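Local coordinates for putative tryptophan halogenase (Xanthomonas campestris pv. campestris, PDB 6Y1W), which is a flavin-dependent halogenase of the tryptophan halogenase family, probably using FAD to drive the halogenation of its substrate, at residues T26-L39 with I351-F365. Numbering follows the deposited sequence. Where two conformers were deposited one is given.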
loop_
_atom_site.group_PDB
_atom_site.type_symbol
_atom_site.label_atom_id
_atom_site.label_comp_id
_atom_site.label_asym_id
_atom_site.label_seq_id
_atom_site.Cartn_x
_atom_site.Cartn_y
_atom_site.Cartn_z
ATOM N N THR A 26 -12.280 16.909 -20.528
ATOM C CA THR A 26 -11.581 16.725 -19.268
ATOM C C THR A 26 -10.328 15.866 -19.442
ATOM O O THR A 26 -9.257 16.148 -18.894
ATOM C CB THR A 26 -12.561 16.068 -18.306
ATOM O OG1 THR A 26 -13.801 16.809 -18.327
ATOM C CG2 THR A 26 -11.995 16.020 -16.946
ATOM N N ALA A 27 -10.482 14.742 -20.143
ATOM C CA ALA A 27 -9.345 13.819 -20.225
ATOM C C ALA A 27 -8.173 14.459 -20.945
ATOM O O ALA A 27 -7.027 14.390 -20.481
ATOM C CB ALA A 27 -9.754 12.522 -20.929
ATOM N N GLY A 28 -8.445 15.065 -22.094
ATOM C CA GLY A 28 -7.366 15.606 -22.908
ATOM C C GLY A 28 -6.686 16.778 -22.225
ATOM O O GLY A 28 -5.438 16.869 -22.224
ATOM N N TRP A 29 -7.485 17.682 -21.636
ATOM C CA TRP A 29 -6.855 18.875 -21.071
ATOM C C TRP A 29 -6.283 18.611 -19.691
ATOM O O TRP A 29 -5.338 19.297 -19.288
ATOM C CB TRP A 29 -7.835 20.070 -21.080
ATOM C CG TRP A 29 -8.043 20.595 -22.494
ATOM C CD1 TRP A 29 -9.184 20.512 -23.243
ATOM C CD2 TRP A 29 -7.061 21.225 -23.332
ATOM N NE1 TRP A 29 -8.975 21.077 -24.479
ATOM C CE2 TRP A 29 -7.676 21.507 -24.562
ATOM C CE3 TRP A 29 -5.723 21.574 -23.150
ATOM C CZ2 TRP A 29 -6.994 22.123 -25.621
ATOM C CZ3 TRP A 29 -5.048 22.176 -24.185
ATOM C CH2 TRP A 29 -5.684 22.445 -25.417
ATOM N N MET A 30 -6.803 17.647 -18.925
ATOM C CA MET A 30 -6.073 17.250 -17.722
ATOM C C MET A 30 -4.715 16.668 -18.098
ATOM O O MET A 30 -3.715 16.923 -17.419
ATOM C CB MET A 30 -6.868 16.233 -16.889
ATOM C CG MET A 30 -7.999 16.779 -16.081
ATOM S SD MET A 30 -8.982 15.529 -15.192
ATOM C CE MET A 30 -7.792 15.004 -13.952
ATOM N N ALA A 31 -4.660 15.869 -19.162
ATOM C CA ALA A 31 -3.383 15.288 -19.578
ATOM C C ALA A 31 -2.440 16.370 -20.084
ATOM O O ALA A 31 -1.253 16.398 -19.731
ATOM C CB ALA A 31 -3.631 14.236 -20.668
ATOM N N ALA A 32 -2.960 17.272 -20.923
ATOM C CA ALA A 32 -2.128 18.348 -21.444
ATOM C C ALA A 32 -1.595 19.207 -20.320
ATOM O O ALA A 32 -0.450 19.660 -20.370
ATOM C CB ALA A 32 -2.927 19.221 -22.409
ATOM N N ALA A 33 -2.429 19.469 -19.312
ATOM C CA ALA A 33 -2.027 20.360 -18.229
ATOM C C ALA A 33 -0.891 19.766 -17.417
ATOM O O ALA A 33 0.120 20.435 -17.159
ATOM C CB ALA A 33 -3.242 20.654 -17.327
ATOM N N ALA A 34 -1.040 18.507 -16.988
ATOM C CA ALA A 34 -0.005 17.898 -16.162
ATOM C C ALA A 34 1.272 17.661 -16.964
ATOM O O ALA A 34 2.374 17.881 -16.440
ATOM C CB ALA A 34 -0.512 16.580 -15.569
ATOM N N LEU A 35 1.138 17.186 -18.213
ATOM C CA LEU A 35 2.328 16.890 -19.014
ATOM C C LEU A 35 3.088 18.167 -19.345
ATOM O O LEU A 35 4.327 18.183 -19.290
ATOM C CB LEU A 35 1.922 16.155 -20.298
ATOM C CG LEU A 35 3.043 15.782 -21.252
ATOM C CD1 LEU A 35 3.965 14.785 -20.508
ATOM C CD2 LEU A 35 2.448 15.145 -22.542
ATOM N N SER A 36 2.371 19.253 -19.691
ATOM C CA SER A 36 3.063 20.478 -20.074
ATOM C C SER A 36 3.669 21.167 -18.859
ATOM O O SER A 36 4.775 21.720 -18.949
ATOM C CB SER A 36 2.129 21.426 -20.848
ATOM O OG SER A 36 1.095 21.964 -20.003
ATOM N N LYS A 37 2.975 21.128 -17.716
ATOM C CA LYS A 37 3.535 21.680 -16.480
ATOM C C LYS A 37 4.887 21.053 -16.165
ATOM O O LYS A 37 5.883 21.765 -15.971
ATOM C CB LYS A 37 2.549 21.463 -15.317
ATOM C CG LYS A 37 3.214 21.447 -13.891
ATOM C CD LYS A 37 3.682 22.799 -13.500
ATOM C CE LYS A 37 4.228 22.804 -12.063
ATOM N NZ LYS A 37 4.558 24.176 -11.756
ATOM N N LEU A 38 4.963 19.716 -16.220
ATOM C CA LEU A 38 6.160 19.010 -15.769
ATOM C C LEU A 38 7.240 18.949 -16.844
ATOM O O LEU A 38 8.420 19.124 -16.535
ATOM C CB LEU A 38 5.800 17.595 -15.317
ATOM C CG LEU A 38 6.940 16.761 -14.756
ATOM C CD1 LEU A 38 7.348 17.293 -13.451
ATOM C CD2 LEU A 38 6.498 15.306 -14.649
ATOM N N LEU A 39 6.863 18.676 -18.109
ATOM C CA LEU A 39 7.833 18.339 -19.146
ATOM C C LEU A 39 7.715 19.227 -20.384
ATOM O O LEU A 39 8.352 18.928 -21.400
ATOM C CB LEU A 39 7.697 16.850 -19.549
ATOM C CG LEU A 39 8.088 15.867 -18.440
ATOM C CD1 LEU A 39 7.815 14.416 -18.830
ATOM C CD2 LEU A 39 9.571 16.043 -18.124
ATOM N N ILE A 351 -13.211 11.460 -12.931
ATOM C CA ILE A 351 -12.043 12.335 -13.013
ATOM C C ILE A 351 -10.837 11.735 -12.303
ATOM O O ILE A 351 -9.697 11.890 -12.769
ATOM C CB ILE A 351 -12.435 13.735 -12.503
ATOM C CG1 ILE A 351 -13.160 14.454 -13.643
ATOM C CG2 ILE A 351 -11.188 14.555 -12.058
ATOM C CD1 ILE A 351 -13.786 15.786 -13.222
ATOM N N HIS A 352 -11.060 11.002 -11.216
ATOM C CA HIS A 352 -9.976 10.325 -10.510
ATOM C C HIS A 352 -9.261 9.337 -11.417
ATOM O O HIS A 352 -8.026 9.233 -11.396
ATOM C CB HIS A 352 -10.560 9.621 -9.291
ATOM C CG HIS A 352 -9.611 8.650 -8.668
ATOM N ND1 HIS A 352 -8.658 9.032 -7.748
ATOM C CD2 HIS A 352 -9.481 7.312 -8.821
ATOM C CE1 HIS A 352 -7.976 7.964 -7.356
ATOM N NE2 HIS A 352 -8.465 6.906 -7.988
ATOM N N LEU A 353 -10.024 8.576 -12.208
ATOM C CA LEU A 353 -9.385 7.589 -13.059
ATOM C C LEU A 353 -8.589 8.243 -14.173
ATOM O O LEU A 353 -7.564 7.699 -14.570
ATOM C CB LEU A 353 -10.420 6.626 -13.636
ATOM C CG LEU A 353 -10.864 5.614 -12.571
ATOM C CD1 LEU A 353 -12.176 4.960 -13.013
ATOM C CD2 LEU A 353 -9.800 4.564 -12.246
ATOM N N ILE A 354 -9.032 9.404 -14.669
ATOM C CA ILE A 354 -8.198 10.182 -15.592
ATOM C C ILE A 354 -6.904 10.593 -14.904
ATOM O O ILE A 354 -5.799 10.418 -15.441
ATOM C CB ILE A 354 -8.970 11.413 -16.102
ATOM C CG1 ILE A 354 -10.148 10.965 -16.982
ATOM C CG2 ILE A 354 -8.015 12.277 -16.957
ATOM C CD1 ILE A 354 -11.155 12.116 -17.280
ATOM N N GLN A 355 -7.026 11.184 -13.708
ATOM C CA GLN A 355 -5.854 11.649 -12.978
ATOM C C GLN A 355 -4.882 10.511 -12.721
ATOM O O GLN A 355 -3.666 10.677 -12.893
ATOM C CB GLN A 355 -6.280 12.266 -11.650
ATOM C CG GLN A 355 -5.122 12.421 -10.673
ATOM C CD GLN A 355 -5.555 13.110 -9.390
ATOM O OE1 GLN A 355 -6.608 13.799 -9.353
ATOM N NE2 GLN A 355 -4.732 12.989 -8.341
ATOM N N ARG A 356 -5.395 9.334 -12.310
ATOM C CA ARG A 356 -4.468 8.219 -12.055
ATOM C C ARG A 356 -3.706 7.831 -13.316
ATOM O O ARG A 356 -2.504 7.542 -13.264
ATOM C CB ARG A 356 -5.212 6.989 -11.519
ATOM C CG ARG A 356 -5.803 7.190 -10.130
ATOM C CD ARG A 356 -4.719 7.444 -9.056
ATOM N NE ARG A 356 -3.755 6.355 -9.087
ATOM C CZ ARG A 356 -2.435 6.513 -9.070
ATOM N NH1 ARG A 356 -1.898 7.733 -9.028
ATOM N NH2 ARG A 356 -1.650 5.433 -9.109
ATOM N N GLY A 357 -4.392 7.775 -14.454
ATOM C CA GLY A 357 -3.709 7.406 -15.682
ATOM C C GLY A 357 -2.616 8.405 -16.019
ATOM O O GLY A 357 -1.546 8.028 -16.506
ATOM N N ILE A 358 -2.882 9.692 -15.775
ATOM C CA ILE A 358 -1.914 10.754 -16.086
ATOM C C ILE A 358 -0.732 10.701 -15.117
ATOM O O ILE A 358 0.448 10.736 -15.519
ATOM C CB ILE A 358 -2.610 12.132 -16.014
ATOM C CG1 ILE A 358 -3.651 12.279 -17.112
ATOM C CG2 ILE A 358 -1.545 13.281 -16.069
ATOM C CD1 ILE A 358 -4.638 13.441 -16.857
ATOM N N VAL A 359 -1.031 10.685 -13.820
ATOM C CA VAL A 359 0.012 10.685 -12.807
ATOM C C VAL A 359 0.875 9.441 -12.950
ATOM O O VAL A 359 2.108 9.508 -12.859
ATOM C CB VAL A 359 -0.606 10.787 -11.399
ATOM C CG1 VAL A 359 0.479 10.531 -10.296
ATOM C CG2 VAL A 359 -1.197 12.182 -11.221
ATOM N N ARG A 360 0.253 8.292 -13.204
ATOM C CA ARG A 360 1.053 7.083 -13.376
ATOM C C ARG A 360 1.952 7.199 -14.595
ATOM O O ARG A 360 3.112 6.772 -14.552
ATOM C CB ARG A 360 0.164 5.849 -13.510
ATOM C CG ARG A 360 0.966 4.547 -13.399
ATOM C CD ARG A 360 0.086 3.350 -13.727
ATOM N NE ARG A 360 -1.129 3.372 -12.904
ATOM C CZ ARG A 360 -2.358 3.555 -13.376
ATOM N NH1 ARG A 360 -2.594 3.732 -14.673
ATOM N NH2 ARG A 360 -3.374 3.570 -12.509
ATOM N N LEU A 361 1.437 7.800 -15.685
ATOM C CA LEU A 361 2.258 7.992 -16.888
ATOM C C LEU A 361 3.441 8.896 -16.581
ATOM O O LEU A 361 4.571 8.642 -17.024
ATOM C CB LEU A 361 1.429 8.622 -18.004
ATOM C CG LEU A 361 2.173 8.914 -19.329
ATOM C CD1 LEU A 361 2.938 7.699 -19.890
ATOM C CD2 LEU A 361 1.158 9.428 -20.396
ATOM N N LEU A 362 3.187 10.006 -15.867
ATOM C CA LEU A 362 4.293 10.913 -15.563
ATOM C C LEU A 362 5.325 10.235 -14.655
ATOM O O LEU A 362 6.537 10.501 -14.765
ATOM C CB LEU A 362 3.744 12.201 -14.937
ATOM C CG LEU A 362 2.996 13.042 -15.975
ATOM C CD1 LEU A 362 2.371 14.300 -15.324
ATOM C CD2 LEU A 362 3.889 13.423 -17.156
ATOM N N GLN A 363 4.876 9.364 -13.756
ATOM C CA GLN A 363 5.827 8.651 -12.905
ATOM C C GLN A 363 6.611 7.582 -13.649
ATOM O O GLN A 363 7.627 7.113 -13.123
ATOM C CB GLN A 363 5.088 8.031 -11.708
ATOM C CG GLN A 363 4.651 9.102 -10.739
ATOM C CD GLN A 363 3.879 8.564 -9.596
ATOM O OE1 GLN A 363 3.134 7.609 -9.745
ATOM N NE2 GLN A 363 3.996 9.211 -8.445
ATOM N N THR A 364 6.190 7.197 -14.847
ATOM C CA THR A 364 6.946 6.242 -15.656
ATOM C C THR A 364 7.241 6.820 -17.033
ATOM O O THR A 364 7.325 6.095 -18.031
ATOM C CB THR A 364 6.209 4.908 -15.776
ATOM O OG1 THR A 364 7.059 3.949 -16.429
ATOM C CG2 THR A 364 4.945 5.086 -16.566
ATOM N N PHE A 365 7.438 8.148 -17.100
ATOM C CA PHE A 365 7.446 8.785 -18.400
ATOM C C PHE A 365 8.640 8.304 -19.222
ATOM O O PHE A 365 9.755 8.238 -18.702
ATOM C CB PHE A 365 7.447 10.328 -18.335
ATOM C CG PHE A 365 6.993 10.925 -19.634
ATOM C CD1 PHE A 365 5.631 10.989 -19.942
ATOM C CD2 PHE A 365 7.909 11.237 -20.626
ATOM C CE1 PHE A 365 5.216 11.442 -21.179
ATOM C CE2 PHE A 365 7.476 11.706 -21.854
ATOM C CZ PHE A 365 6.135 11.790 -22.130
#
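Met30 of helix 26-39 enters helix 351-363 as a knob among Ile351, Ile354, Gln355 and Ile358. Its chain, bent at chi3 (70°), turns CE to the backbone O and CG2 of Ile351 and the CB of Gln355, while SD lies 3.8 Å from Ile354 CG2; the unbranched, flexible thioether lets CE and SD reach different neighbours. Beside it, Ile358 sends CD1 against the backbone, 3.3 Å from Ala31 N, and CG2 presses on Ala34 CB at a tight 3.5 Å. Ala27, Ala31 and Ala34 are small enough to leave room for the branched Ile354 and Ile358. The two segment axes approach to 9.8 Å, crossing at -32°. Leu362 is the answering knob, among Ala34, Leu35, Leu38 and Leu39: with CG anti to the carbonyl carbon (chi1 -71°), CD1 meets Ala34 CB and CD2 meets Leu35 CD1. Beyond the helix, Phe365 receives Leu39 CD1 over one face in a CH-pi contact, 3.9 Å from the ring centroid. The amide of Gln355 turns elsewhere, to Ser65 O. Helix 26-39 follows the first strand of a fold consistent with the Rossmann-type, FAD-binding kind; Thr26, Ala27 and Ile351 are predicted FAD-binding residues. No hydrogen bond joins the helices; their fit rests on apolar side-chain packing, likely to contribute to how these parts of the predicted flavin site are placed.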